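Local coordinates for protein chitinase (PDB 5GZT) that probably hydrolyses internal beta-1,4 linkages of N-acetylglucosamine in chitin and chitodextrins, with two family 18 glycosidase domains, at residues 674-679 and 752-757; 680-685 and 711-716; 692-697 and 734-739; 758-763 and 1107-1112; 953-958 and 1006-1011. All coordinates share one frame; numbering follows the deposited sequence. Where two conformers were deposited one is given.

Interaction 1: residues 674-679 and 752-757; sequences FILPLT and APASVT
The ring of Phe-674 lies under a methyl group of Val-756. Val-756 CG2 sits 3.7 Å from the centroid of the Phe-674 ring and only 9° off the ring normal. This is a CH-pi contact over the middle of one face. CB of Val-756 approaches the same ring near CD1. The edge of the ring has a different neighbour. Phe-674 CE1 is 3.3 Å from the carbonyl O of Thr-757, which lies in the ring plane. A polar oxygen thus meets the weakly positive rim of the ring, while the methyl uses its electron-rich face. CG of Phe-674 is anti to the carbonyl carbon (chi1 -66°), and the ring reaches across to the facing strand from there. With an alanine here, Val-756 CG2 is likely to lose its aromatic cover, and a gap would probably open between the two strands.

Two residues further on, Leu-676 also points across. Its CD2 presses on Ala-754 CB at 3.5 Å, closer than usual carbon contact. The small alanine lets the leucine branch come in. Leu-676 CD2 also meets Val-756 CG1 at 4.1 Å, the two side chains tip to tip. The polar end of Thr-757 takes no part, as its OG1 bonds to Gly-1107 O.

The strand segments run roughly antiparallel, at 152°, but their axes stay 8.8 Å apart. They belong to different sheets: Phe-674 and Leu-676 pair with strand 714-723, and 754-757 pairs with strand 732-738. Apolar side chains filling the space between two facing sheets are typical of a beta sandwich, here the immunoglobulin-like domain.

Interaction 2: residues 680-685 and 711-716; sequences QGTLKP and HRNAVA
Gly-681 meets Asn-713 through its carbonyl. Asn-713 ND2 donates to Gly-681 O at 3.0 Å, on a lone pair in the carbonyl plane. The acceptor also lies in the plane of the asparagine amide, and the bond is nearly straight at 169°. The backbone angles of Gly-681 call for glycine. At Thr-682 the chain passes the end of the amide, with Thr-682 CA 3.6 Å from Asn-713 OD1. The hydroxyl of Thr-682 bonds elsewhere, to Glu-745 and Thr-602. Leu-683 N then donates to Asn-713 OD1 at 2.9 Å, tilted 32° from the plane of the side-chain carbonyl. One amide therefore grips two backbone sites of the loop, which fixes its rotation.

This loop follows strand 668-678 in the immunoglobulin-like domain, and Asn-713 leads into strand 714-723 of the same sheet. CG of Asn-713 is anti to its own N (chi1 -175°), which aims the amide at the loop. A leucine in its place would probably leave Gly-681 O and Leu-683 N without these partners.

Leu-683 CG rests 3.4 Å from Asn-713 OD1. Leu-683 CD1 reaches Ala-714 O at 3.5 Å and Val-715 CG2 at 3.9 Å, the leucine and valine crossing at about a right angle.

Interaction 3: residues 692-697 and 734-739; sequences VTVSGI and VRVVVK. With FMT (formic acid), chain J.
Val-692 and Val-736 each hold CG1 anti to the backbone N (chi1 178° and -177°), and these two methyls meet at 3.6 Å. Val-694 and Val-734 have the same torsion, and their CG1 atoms meet at 3.7 Å. Ile-697 CD1 closes on Val-734 CG1 from the end of the row. On the other face, OG1 of Thr-693 lies between its own N and carbonyl carbon (chi1 71°). Thr-693 and Val-737 stand side by side, with Thr-693 OG1 3.4 Å from Val-737 CB.

The backbones form an antiparallel pair in one sheet of the immunoglobulin-like sandwich. Thr-693 with Val-737 and Ser-695 with Arg-735 are hydrogen-bonded pairs. Val-737 N donates to Thr-693 O at 2.8 Å, and the return bond runs from Thr-693 N to Val-737 O. The face with Val-692, Val-694 and Val-736 looks into the sandwich, where Val-692 and Val-694 touch Val-705 of strand 703-707.

A water on the threonine face bonds to Thr-693 OG1 and donates to Arg-735 O at 2.9 Å. The guanidinium of Arg-735 leads away, to Asp-733, Pro-753 O and Gly-1009 O. At the sheet edge, Val-694 N donates at 3.0 Å to O1 of a formic acid, probably from the crystallisation liquor.

Interaction 4: residues 758-763 and 1107-1112; sequences IMPKFG and GLRGVM
Arg-1109 turns the edge of its guanidinium to the carbonyl of Gly-763 at the join between the immunoglobulin-like domain and the following family 18 TIM barrel. Arg-1109 NH1 donates to Gly-763 O at 3.0 Å. The bond is nearly straight, at 168°, and the acceptor lies in the guanidinium plane. The donor is tilted from the carbonyl plane of Gly-763. The long side chain leaves its backbone pointing away from the linker. CG is anti to the backbone N (chi1 -171°), and a bend at chi2 (71°) brings the end of the chain back.

Met-759 crosses the arginine obliquely. It is bent at chi2 and chi3, and its methyl end lies obliquely beside the guanidinium. Met-759 SD is 3.7 Å from Leu-1108 O. Pro-760 approaches in a similar way, with CG 4.1 Å from Arg-1109 NH2. The arginine thus has apolar neighbours and a carbonyl from the same short run of chain.

Pro-760 to Gly-763 is a type I beta turn, closed by Gly-763 N bonding to Pro-760 O. The turn carries the chain from strand 754-759 into barrel strand 765-771. On the barrel side, Gly-1107 ends helix 1093-1106 with a Schellman motif, and strand 1110-1114 follows. One water bridges the two groups: it donates to Gly-763 O at 2.7 Å and accepts from Arg-1109 NH2 at 2.9 Å.

Interaction 5: residues 953-958 and 1006-1011; sequences VELDKI and RKQGVP
Leu-955 packs its CB against Val-1010 CG2 at 3.8 Å. Its CD1 meets Gln-1008 CG at 4.0 Å, the leucine and glutamine side chains crossing each other. Asp-956 lies against the backbone of the same turn. It was modelled in two conformers. In the one described, OD1 is 3.7 Å from Gly-1009 CA. There CG of Asp-956 is anti to the backbone N (chi1 -158°), and the carboxylate lies beside the glycine.

Waters fill out the polar part. In this conformer one donates to both Asp-956 OD1 and Gly-1009 O, at 2.9 and 2.7 Å. A second accepts from Asp-956 N at 2.8 Å and donates to Gln-1008 OE1. Asp-956 OD1 also bonds to His-959 NE2, which probably steadies the carboxylate. Gly-1009 O also accepts from Arg-735 of the immunoglobulin-like domain.

Further out, Glu-954 holds the N-cap position of helix 955-958, and its OE2 forms a salt bridge with Lys-957 NZ at 2.9 Å. Leu-955 and Val-1010 both touch Met-965 of strand 964-967. Gly-1009 has positive phi and ends helix 998-1007 in a Schellman motif. The contact joins a short helix and a helix C-terminus on the outside of a family 18 TIM barrel.

Overall arrangement
Interactions 1, 2 and 3 lie within the immunoglobulin-like domain. Interaction 1 joins its two sheets, and the segments of interactions 2 and 3 fall between those of interaction 1 along the chain, in alternating order. Their centres are 8 to 15 Å apart. Interactions 1 and 3 share the sheet of strands 732-738 and 754-759; interactions 1 and 2 share that of 668-678 and 714-723. Strand 754-759 runs on into interaction 4, which meets the second family 18 barrel about 17 Å from interaction 1, centre to centre. Interaction 5 lies in that barrel, and Arg-735 of interaction 3 reaches its Gly-1009. Strand 754-759 and Arg-735 thus tie the sandwich to the second barrel.

Interaction 1: residues 674-679 and 752-757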
# COMPACT_ATOMS: atom_id res chain seq x y z
N PHE B 674 -33.87 17.35 3.03
CA PHE B 674 -32.64 17.33 2.22
C PHE B 674 -31.69 16.34 2.90
O PHE B 674 -31.63 16.28 4.18
CB PHE B 674 -31.96 18.69 2.25
CG PHE B 674 -32.77 19.78 1.60
CD1 PHE B 674 -33.09 19.71 0.26
CD2 PHE B 674 -33.15 20.88 2.31
CE1 PHE B 674 -33.77 20.76 -0.38
CE2 PHE B 674 -33.83 21.91 1.69
CZ PHE B 674 -34.13 21.83 0.34
N ILE B 675 -31.02 15.53 2.09
CA ILE B 675 -30.07 14.58 2.59
C ILE B 675 -28.75 14.74 1.88
O ILE B 675 -28.72 14.64 0.68
CB ILE B 675 -30.59 13.13 2.47
CG1 ILE B 675 -31.86 12.96 3.32
CG2 ILE B 675 -29.53 12.14 3.03
CD1 ILE B 675 -32.56 11.61 2.99
N LEU B 676 -27.66 14.93 2.66
CA LEU B 676 -26.34 15.15 2.11
C LEU B 676 -25.31 14.19 2.77
O LEU B 676 -24.82 14.47 3.91
CB LEU B 676 -25.89 16.59 2.35
CG LEU B 676 -26.78 17.69 1.73
CD1 LEU B 676 -27.85 18.10 2.73
CD2 LEU B 676 -26.03 18.92 1.34
N PRO B 677 -24.98 13.13 2.06
CA PRO B 677 -23.88 12.23 2.46
C PRO B 677 -22.53 12.96 2.47
O PRO B 677 -22.29 13.89 1.62
CB PRO B 677 -23.91 11.12 1.39
CG PRO B 677 -25.32 11.20 0.80
CD PRO B 677 -25.55 12.69 0.74
N LEU B 678 -21.68 12.58 3.41
CA LEU B 678 -20.34 13.05 3.40
C LEU B 678 -19.52 12.19 2.49
O LEU B 678 -19.69 10.96 2.42
CB LEU B 678 -19.77 13.14 4.79
CG LEU B 678 -20.14 14.36 5.64
CD1 LEU B 678 -21.62 14.62 5.93
CD2 LEU B 678 -19.39 14.26 6.97
N THR B 679 -18.65 12.84 1.72
CA THR B 679 -17.67 12.26 0.89
C THR B 679 -16.31 12.31 1.54
O THR B 679 -15.45 11.58 1.15
CB THR B 679 -17.45 13.01 -0.44
OG1 THR B 679 -17.22 14.37 -0.18
CG2 THR B 679 -18.69 12.97 -1.23
N ALA B 752 -17.38 23.14 2.25
CA ALA B 752 -17.88 24.23 1.46
C ALA B 752 -19.38 24.19 1.57
O ALA B 752 -19.95 23.13 1.95
CB ALA B 752 -17.44 24.04 -0.02
N PRO B 753 -20.04 25.33 1.31
CA PRO B 753 -21.49 25.39 1.40
C PRO B 753 -22.16 24.60 0.28
O PRO B 753 -22.09 24.93 -0.89
CB PRO B 753 -21.81 26.86 1.35
CG PRO B 753 -20.52 27.57 1.29
CD PRO B 753 -19.47 26.63 0.88
N ALA B 754 -22.79 23.53 0.66
CA ALA B 754 -23.42 22.63 -0.33
C ALA B 754 -24.74 23.21 -0.75
O ALA B 754 -25.54 23.50 0.09
CB ALA B 754 -23.70 21.31 0.34
N SER B 755 -24.99 23.25 -2.04
CA SER B 755 -26.24 23.72 -2.60
C SER B 755 -27.32 22.60 -2.79
O SER B 755 -27.07 21.57 -3.41
CB SER B 755 -25.91 24.24 -4.01
OG SER B 755 -27.08 24.75 -4.65
N VAL B 756 -28.50 22.84 -2.24
CA VAL B 756 -29.72 22.08 -2.54
C VAL B 756 -30.83 23.18 -2.82
O VAL B 756 -30.51 24.41 -2.81
CB VAL B 756 -30.10 21.16 -1.39
CG1 VAL B 756 -29.02 20.07 -1.29
CG2 VAL B 756 -30.14 21.91 -0.12
N THR B 757 -32.03 22.72 -3.13
CA THR B 757 -33.04 23.53 -3.78
C THR B 757 -34.44 23.37 -3.22
O THR B 757 -34.94 22.25 -3.10
CB THR B 757 -33.01 23.20 -5.22
OG1 THR B 757 -31.68 23.36 -5.71
CG2 THR B 757 -33.92 24.02 -5.99

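Interaction 2: residues 680-685 and 711-716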
# COMPACT_ATOMS: atom_id res chain seq x y z
N GLN B 680 -16.12 13.14 2.52
CA GLN B 680 -14.83 13.22 3.21
C GLN B 680 -15.14 13.63 4.63
O GLN B 680 -15.86 14.60 4.82
CB GLN B 680 -13.88 14.14 2.46
CG GLN B 680 -12.58 14.32 3.19
CD GLN B 680 -11.44 14.84 2.33
OE1 GLN B 680 -11.22 16.07 2.25
NE2 GLN B 680 -10.67 13.92 1.74
N GLY B 681 -14.68 12.84 5.63
CA GLY B 681 -15.09 13.07 7.02
C GLY B 681 -16.23 12.14 7.38
O GLY B 681 -16.97 11.69 6.49
N THR B 682 -16.41 11.90 8.68
CA THR B 682 -17.37 10.97 9.19
C THR B 682 -18.15 11.62 10.29
O THR B 682 -17.57 11.90 11.33
CB THR B 682 -16.65 9.70 9.69
OG1 THR B 682 -15.66 9.27 8.69
CG2 THR B 682 -17.61 8.63 9.97
N LEU B 683 -19.47 11.77 10.13
CA LEU B 683 -20.28 12.34 11.17
C LEU B 683 -20.21 11.48 12.46
O LEU B 683 -20.14 10.25 12.42
CB LEU B 683 -21.77 12.46 10.80
CG LEU B 683 -22.15 13.23 9.52
CD1 LEU B 683 -23.62 13.08 9.26
CD2 LEU B 683 -21.75 14.69 9.75
N LYS B 684 -20.24 12.18 13.59
CA LYS B 684 -20.65 11.57 14.86
C LYS B 684 -21.96 10.82 14.62
O LYS B 684 -22.86 11.28 13.84
CB LYS B 684 -20.87 12.63 15.91
CG LYS B 684 -19.59 13.39 16.31
CD LYS B 684 -19.87 14.50 17.33
CE LYS B 684 -20.46 15.71 16.69
NZ LYS B 684 -21.05 16.75 17.60
N PRO B 685 -22.14 9.72 15.31
CA PRO B 685 -23.39 9.00 15.12
C PRO B 685 -24.63 9.86 15.35
O PRO B 685 -25.66 9.63 14.68
CB PRO B 685 -23.27 7.83 16.13
CG PRO B 685 -21.80 7.65 16.28
CD PRO B 685 -21.14 8.97 16.09
N HIS B 711 -28.88 6.00 6.31
CA HIS B 711 -27.60 6.34 5.73
C HIS B 711 -26.52 6.20 6.80
O HIS B 711 -26.72 6.55 7.97
CB HIS B 711 -27.63 7.77 5.22
CG HIS B 711 -28.43 7.93 3.99
ND1 HIS B 711 -29.77 8.22 3.99
CD2 HIS B 711 -28.07 7.78 2.72
CE1 HIS B 711 -30.23 8.22 2.76
NE2 HIS B 711 -29.20 8.03 1.96
N ARG B 712 -25.33 5.82 6.36
CA ARG B 712 -24.24 5.65 7.28
C ARG B 712 -23.60 6.96 7.69
O ARG B 712 -23.00 7.05 8.79
CB ARG B 712 -23.14 4.76 6.67
CG ARG B 712 -22.46 5.26 5.41
CD ARG B 712 -21.79 4.11 4.68
NE ARG B 712 -20.97 4.51 3.57
CZ ARG B 712 -21.48 4.95 2.37
NH1 ARG B 712 -22.76 5.03 2.19
NH2 ARG B 712 -20.72 5.31 1.35
N ASN B 713 -23.67 7.97 6.83
CA ASN B 713 -22.85 9.20 7.07
C ASN B 713 -23.40 10.41 6.31
O ASN B 713 -22.73 10.95 5.44
CB ASN B 713 -21.46 8.84 6.62
CG ASN B 713 -20.44 9.89 6.89
OD1 ASN B 713 -20.63 10.72 7.72
ND2 ASN B 713 -19.32 9.88 6.12
N ALA B 714 -24.65 10.78 6.59
CA ALA B 714 -25.33 11.84 5.84
C ALA B 714 -26.10 12.73 6.77
O ALA B 714 -26.69 12.28 7.71
CB ALA B 714 -26.31 11.22 4.80
N VAL B 715 -26.11 14.01 6.48
CA VAL B 715 -26.91 14.97 7.16
C VAL B 715 -28.28 15.02 6.55
O VAL B 715 -28.40 15.04 5.35
CB VAL B 715 -26.28 16.38 6.97
CG1 VAL B 715 -27.20 17.47 7.52
CG2 VAL B 715 -24.96 16.43 7.70
N ALA B 716 -29.29 15.09 7.41
CA ALA B 716 -30.66 15.41 7.07
C ALA B 716 -30.97 16.79 7.54
O ALA B 716 -30.65 17.15 8.70
CB ALA B 716 -31.63 14.46 7.74

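Interaction 3: residues 692-697 and 734-739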
# COMPACT_ATOMS: atom_id res chain seq x y z
N VAL B 692 -24.03 21.98 12.04
CA VAL B 692 -24.43 22.25 10.67
C VAL B 692 -25.04 23.66 10.60
O VAL B 692 -25.94 23.99 11.44
CB VAL B 692 -25.50 21.24 10.21
CG1 VAL B 692 -25.97 21.53 8.79
CG2 VAL B 692 -24.94 19.81 10.20
N THR B 693 -24.70 24.44 9.56
CA THR B 693 -25.43 25.70 9.35
C THR B 693 -26.16 25.65 8.03
O THR B 693 -25.60 25.20 7.00
CB THR B 693 -24.51 26.94 9.34
OG1 THR B 693 -23.75 26.90 8.15
CG2 THR B 693 -23.53 26.93 10.50
N VAL B 694 -27.40 26.09 8.01
CA VAL B 694 -28.22 26.06 6.82
C VAL B 694 -28.66 27.52 6.54
O VAL B 694 -29.20 28.14 7.42
CB VAL B 694 -29.48 25.20 7.03
CG1 VAL B 694 -30.33 25.16 5.72
CG2 VAL B 694 -29.06 23.78 7.57
N SER B 695 -28.47 28.01 5.31
CA SER B 695 -28.99 29.33 4.97
C SER B 695 -29.89 29.19 3.74
O SER B 695 -29.72 28.26 2.90
CB SER B 695 -27.85 30.26 4.63
OG SER B 695 -27.37 29.82 3.42
N GLY B 696 -30.88 30.07 3.67
CA GLY B 696 -31.74 30.22 2.54
C GLY B 696 -33.11 29.67 2.84
O GLY B 696 -33.96 29.82 1.99
N ILE B 697 -33.38 29.06 4.01
CA ILE B 697 -34.73 28.55 4.27
C ILE B 697 -35.57 29.80 4.50
O ILE B 697 -35.13 30.68 5.20
CB ILE B 697 -34.78 27.73 5.56
CG1 ILE B 697 -33.86 26.47 5.50
CG2 ILE B 697 -36.21 27.35 5.89
CD1 ILE B 697 -34.34 25.43 4.53
N VAL B 734 -30.57 26.80 -1.24
CA VAL B 734 -30.33 26.47 0.16
C VAL B 734 -28.88 25.97 0.32
O VAL B 734 -28.45 25.17 -0.48
CB VAL B 734 -31.35 25.40 0.65
CG1 VAL B 734 -31.14 25.04 2.11
CG2 VAL B 734 -32.74 25.94 0.49
N ARG B 735 -28.11 26.50 1.27
CA ARG B 735 -26.71 26.18 1.38
C ARG B 735 -26.48 25.55 2.78
O ARG B 735 -26.91 26.11 3.76
CB ARG B 735 -25.83 27.45 1.22
CG ARG B 735 -25.87 28.06 -0.15
CD ARG B 735 -24.98 27.25 -1.03
NE ARG B 735 -25.03 27.65 -2.40
CZ ARG B 735 -24.15 27.35 -3.34
NH1 ARG B 735 -23.05 26.67 -3.07
NH2 ARG B 735 -24.32 27.81 -4.56
N VAL B 736 -25.74 24.44 2.82
CA VAL B 736 -25.55 23.63 4.03
C VAL B 736 -24.07 23.51 4.29
O VAL B 736 -23.33 23.02 3.47
CB VAL B 736 -26.13 22.19 3.85
CG1 VAL B 736 -25.99 21.39 5.15
CG2 VAL B 736 -27.62 22.34 3.51
N VAL B 737 -23.60 24.03 5.42
CA VAL B 737 -22.20 23.83 5.73
C VAL B 737 -22.14 22.79 6.87
O VAL B 737 -22.83 22.94 7.84
CB VAL B 737 -21.56 25.14 6.23
CG1 VAL B 737 -20.19 24.83 6.82
CG2 VAL B 737 -21.49 26.21 5.08
N VAL B 738 -21.29 21.78 6.69
CA VAL B 738 -21.03 20.78 7.70
C VAL B 738 -19.78 21.17 8.45
O VAL B 738 -18.67 21.20 7.88
CB VAL B 738 -20.84 19.39 7.06
CG1 VAL B 738 -20.72 18.31 8.13
CG2 VAL B 738 -22.03 19.05 6.22
N LYS B 739 -19.95 21.51 9.71
CA LYS B 739 -18.84 22.10 10.45
C LYS B 739 -17.85 21.05 10.86
O LYS B 739 -18.21 19.86 10.95
CB LYS B 739 -19.33 22.80 11.71
CG LYS B 739 -20.38 23.82 11.46
CD LYS B 739 -19.88 25.10 10.87
CE LYS B 739 -19.24 26.00 11.92
NZ LYS B 739 -18.32 26.96 11.20
C FMT J . -28.13 27.59 11.17
O1 FMT J . -28.51 26.45 10.80
O2 FMT J . -27.08 27.84 12.03
O HOH W 1 -25.01 27.62 5.40

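Interaction 4: residues 758-763 and 1107-1112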
# COMPACT_ATOMS: atom_id res chain seq x y z
N ILE B 758 -35.06 24.53 -2.94
CA ILE B 758 -36.51 24.66 -2.91
C ILE B 758 -37.02 25.03 -4.27
O ILE B 758 -36.74 26.15 -4.72
CB ILE B 758 -36.93 25.64 -1.86
CG1 ILE B 758 -36.59 25.09 -0.49
CG2 ILE B 758 -38.44 25.88 -1.91
CD1 ILE B 758 -36.78 26.09 0.66
N MET B 759 -37.77 24.13 -4.93
CA MET B 759 -38.29 24.33 -6.26
C MET B 759 -39.64 25.02 -6.20
O MET B 759 -40.48 24.77 -5.30
CB MET B 759 -38.42 23.03 -7.02
CG MET B 759 -37.08 22.40 -7.33
SD MET B 759 -36.25 23.22 -8.79
CE MET B 759 -37.50 23.18 -9.97
N PRO B 760 -39.84 26.00 -7.08
CA PRO B 760 -41.22 26.62 -7.17
C PRO B 760 -42.25 25.61 -7.75
O PRO B 760 -41.89 24.54 -8.24
CB PRO B 760 -40.99 27.77 -8.17
CG PRO B 760 -39.97 27.22 -9.10
CD PRO B 760 -39.01 26.37 -8.24
N LYS B 761 -43.54 25.92 -7.64
CA LYS B 761 -44.59 24.96 -7.70
C LYS B 761 -44.71 24.27 -9.04
O LYS B 761 -45.20 23.16 -9.05
CB LYS B 761 -45.91 25.59 -7.32
CG LYS B 761 -46.40 26.64 -8.33
CD LYS B 761 -47.86 26.99 -8.05
CE LYS B 761 -48.41 27.97 -9.08
NZ LYS B 761 -49.74 28.45 -8.66
N PHE B 762 -44.20 24.86 -10.14
CA PHE B 762 -44.29 24.18 -11.41
C PHE B 762 -43.18 23.20 -11.65
O PHE B 762 -43.19 22.50 -12.67
CB PHE B 762 -44.46 25.15 -12.63
CG PHE B 762 -45.77 25.92 -12.62
CD1 PHE B 762 -46.99 25.22 -12.59
CD2 PHE B 762 -45.79 27.32 -12.65
CE1 PHE B 762 -48.21 25.91 -12.61
CE2 PHE B 762 -47.01 28.01 -12.65
CZ PHE B 762 -48.23 27.30 -12.63
N GLY B 763 -42.20 23.12 -10.73
CA GLY B 763 -41.21 22.07 -10.87
C GLY B 763 -40.08 22.35 -11.87
O GLY B 763 -39.72 23.51 -12.13
N GLY B 1107 -31.61 18.46 -7.13
CA GLY B 1107 -32.06 19.86 -7.02
C GLY B 1107 -31.67 20.72 -8.20
O GLY B 1107 -31.52 21.92 -8.05
N LEU B 1108 -31.55 20.11 -9.34
CA LEU B 1108 -31.24 20.83 -10.56
C LEU B 1108 -32.45 21.61 -11.09
O LEU B 1108 -33.62 21.35 -10.70
CB LEU B 1108 -30.63 19.96 -11.63
CG LEU B 1108 -29.47 19.05 -11.23
CD1 LEU B 1108 -28.96 18.35 -12.46
CD2 LEU B 1108 -28.35 19.78 -10.51
N ARG B 1109 -32.17 22.60 -11.95
CA ARG B 1109 -33.28 23.37 -12.53
C ARG B 1109 -34.14 22.47 -13.44
O ARG B 1109 -35.33 22.67 -13.49
CB ARG B 1109 -32.84 24.60 -13.30
CG ARG B 1109 -33.96 25.52 -13.73
CD ARG B 1109 -34.52 26.22 -12.52
NE ARG B 1109 -35.81 26.88 -12.71
CZ ARG B 1109 -37.01 26.33 -12.60
NH1 ARG B 1109 -37.17 25.01 -12.37
NH2 ARG B 1109 -38.09 27.10 -12.72
N GLY B 1110 -33.52 21.56 -14.16
CA GLY B 1110 -34.25 20.71 -15.08
C GLY B 1110 -33.37 19.94 -16.02
O GLY B 1110 -32.18 19.70 -15.70
N VAL B 1111 -33.92 19.61 -17.19
CA VAL B 1111 -33.27 18.84 -18.18
C VAL B 1111 -33.44 19.56 -19.52
O VAL B 1111 -34.49 20.11 -19.76
CB VAL B 1111 -33.98 17.43 -18.33
CG1 VAL B 1111 -33.27 16.61 -19.38
CG2 VAL B 1111 -34.01 16.70 -16.95
N MET B 1112 -32.44 19.38 -20.40
CA MET B 1112 -32.39 19.89 -21.68
C MET B 1112 -31.99 18.78 -22.63
O MET B 1112 -31.25 17.83 -22.23
CB MET B 1112 -31.25 20.90 -21.61
CG MET B 1112 -30.57 21.28 -22.82
SD MET B 1112 -29.26 20.39 -23.59
CE MET B 1112 -27.71 20.75 -22.82
O HOH W 2 -40.79 25.97 -12.64

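Interaction 5: residues 953-958 and 1006-1011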
# COMPACT_ATOMS: atom_id res chain seq x y z
N VAL B 953 -13.81 30.03 -17.93
CA VAL B 953 -15.02 30.79 -17.61
C VAL B 953 -15.10 31.00 -16.11
O VAL B 953 -14.67 30.17 -15.38
CB VAL B 953 -16.18 30.00 -18.16
CG1 VAL B 953 -17.49 30.50 -17.67
CG2 VAL B 953 -16.17 30.09 -19.66
N GLU B 954 -15.62 32.09 -15.65
CA GLU B 954 -15.73 32.36 -14.24
C GLU B 954 -17.09 31.86 -13.73
O GLU B 954 -17.96 32.65 -13.44
CB GLU B 954 -15.55 33.82 -13.94
CG GLU B 954 -14.31 34.36 -14.63
CD GLU B 954 -14.00 35.80 -14.24
OE1 GLU B 954 -14.73 36.78 -14.62
OE2 GLU B 954 -13.00 35.95 -13.53
N LEU B 955 -17.22 30.54 -13.59
CA LEU B 955 -18.49 29.98 -13.17
C LEU B 955 -19.05 30.58 -11.92
O LEU B 955 -20.29 30.92 -11.86
CB LEU B 955 -18.47 28.45 -13.07
CG LEU B 955 -18.20 27.69 -14.34
CD1 LEU B 955 -18.08 26.22 -14.03
CD2 LEU B 955 -19.19 27.90 -15.47
N ASP B 956 -18.18 30.80 -10.93
CA ASP B 956 -18.75 31.35 -9.69
C ASP B 956 -19.12 32.81 -9.84
O ASP B 956 -19.94 33.28 -9.04
CB ASP B 956 -17.84 31.12 -8.47
CG ASP B 956 -18.59 31.17 -7.16
OD1 ASP B 956 -19.85 31.03 -7.03
OD2 ASP B 956 -17.90 31.42 -6.21
N LYS B 957 -18.65 33.55 -10.88
CA LYS B 957 -19.03 34.95 -10.96
C LYS B 957 -20.20 35.13 -11.93
O LYS B 957 -20.79 36.20 -11.91
CB LYS B 957 -17.88 35.85 -11.46
CG LYS B 957 -16.64 35.87 -10.51
CD LYS B 957 -15.51 36.66 -11.12
CE LYS B 957 -14.24 36.57 -10.28
NZ LYS B 957 -13.12 37.34 -10.96
N ILE B 958 -20.50 34.14 -12.77
CA ILE B 958 -21.51 34.40 -13.80
C ILE B 958 -22.93 33.93 -13.47
O ILE B 958 -23.89 34.45 -14.07
CB ILE B 958 -21.10 33.91 -15.14
CG1 ILE B 958 -20.98 32.43 -15.17
CG2 ILE B 958 -19.80 34.58 -15.61
CD1 ILE B 958 -20.68 31.96 -16.56
N ARG B 1006 -20.68 22.49 -9.32
CA ARG B 1006 -21.09 22.83 -7.97
C ARG B 1006 -19.91 23.13 -7.08
O ARG B 1006 -20.03 24.05 -6.24
CB ARG B 1006 -22.02 21.76 -7.34
CG ARG B 1006 -23.48 21.90 -7.85
CD ARG B 1006 -24.36 20.68 -7.50
NE ARG B 1006 -23.96 19.54 -8.29
CZ ARG B 1006 -24.53 18.33 -8.17
NH1 ARG B 1006 -25.55 18.11 -7.32
NH2 ARG B 1006 -24.09 17.32 -8.92
N LYS B 1007 -18.81 22.40 -7.27
CA LYS B 1007 -17.60 22.71 -6.48
C LYS B 1007 -16.96 24.06 -6.84
O LYS B 1007 -16.32 24.64 -6.00
CB LYS B 1007 -16.52 21.65 -6.58
CG LYS B 1007 -16.89 20.24 -6.13
CD LYS B 1007 -17.27 20.12 -4.68
CE LYS B 1007 -17.33 18.63 -4.30
NZ LYS B 1007 -18.16 18.45 -3.06
N GLN B 1008 -17.28 24.61 -8.02
CA GLN B 1008 -16.92 25.97 -8.34
C GLN B 1008 -17.83 27.02 -7.74
O GLN B 1008 -17.54 28.17 -7.85
CB GLN B 1008 -16.93 26.21 -9.87
CG GLN B 1008 -15.98 25.43 -10.69
CD GLN B 1008 -14.55 25.89 -10.42
OE1 GLN B 1008 -14.15 26.99 -10.76
NE2 GLN B 1008 -13.81 25.03 -9.77
N GLY B 1009 -18.94 26.60 -7.13
CA GLY B 1009 -19.88 27.43 -6.41
C GLY B 1009 -21.22 27.63 -7.14
O GLY B 1009 -22.10 28.30 -6.62
N VAL B 1010 -21.44 26.98 -8.24
CA VAL B 1010 -22.71 27.22 -8.96
C VAL B 1010 -23.82 26.52 -8.20
O VAL B 1010 -23.70 25.32 -7.90
CB VAL B 1010 -22.67 26.71 -10.37
CG1 VAL B 1010 -23.97 26.87 -11.09
CG2 VAL B 1010 -21.53 27.33 -11.20
N PRO B 1011 -24.91 27.21 -7.93
CA PRO B 1011 -26.06 26.56 -7.26
C PRO B 1011 -26.65 25.49 -8.14
O PRO B 1011 -26.66 25.63 -9.40
CB PRO B 1011 -27.06 27.69 -7.03
CG PRO B 1011 -26.57 28.87 -7.85
CD PRO B 1011 -25.14 28.64 -8.23
O HOH W 3 -14.98 28.32 -13.16
O HOH W 4 -15.51 29.84 -10.95
O HOH W 5 -21.58 30.33 -4.87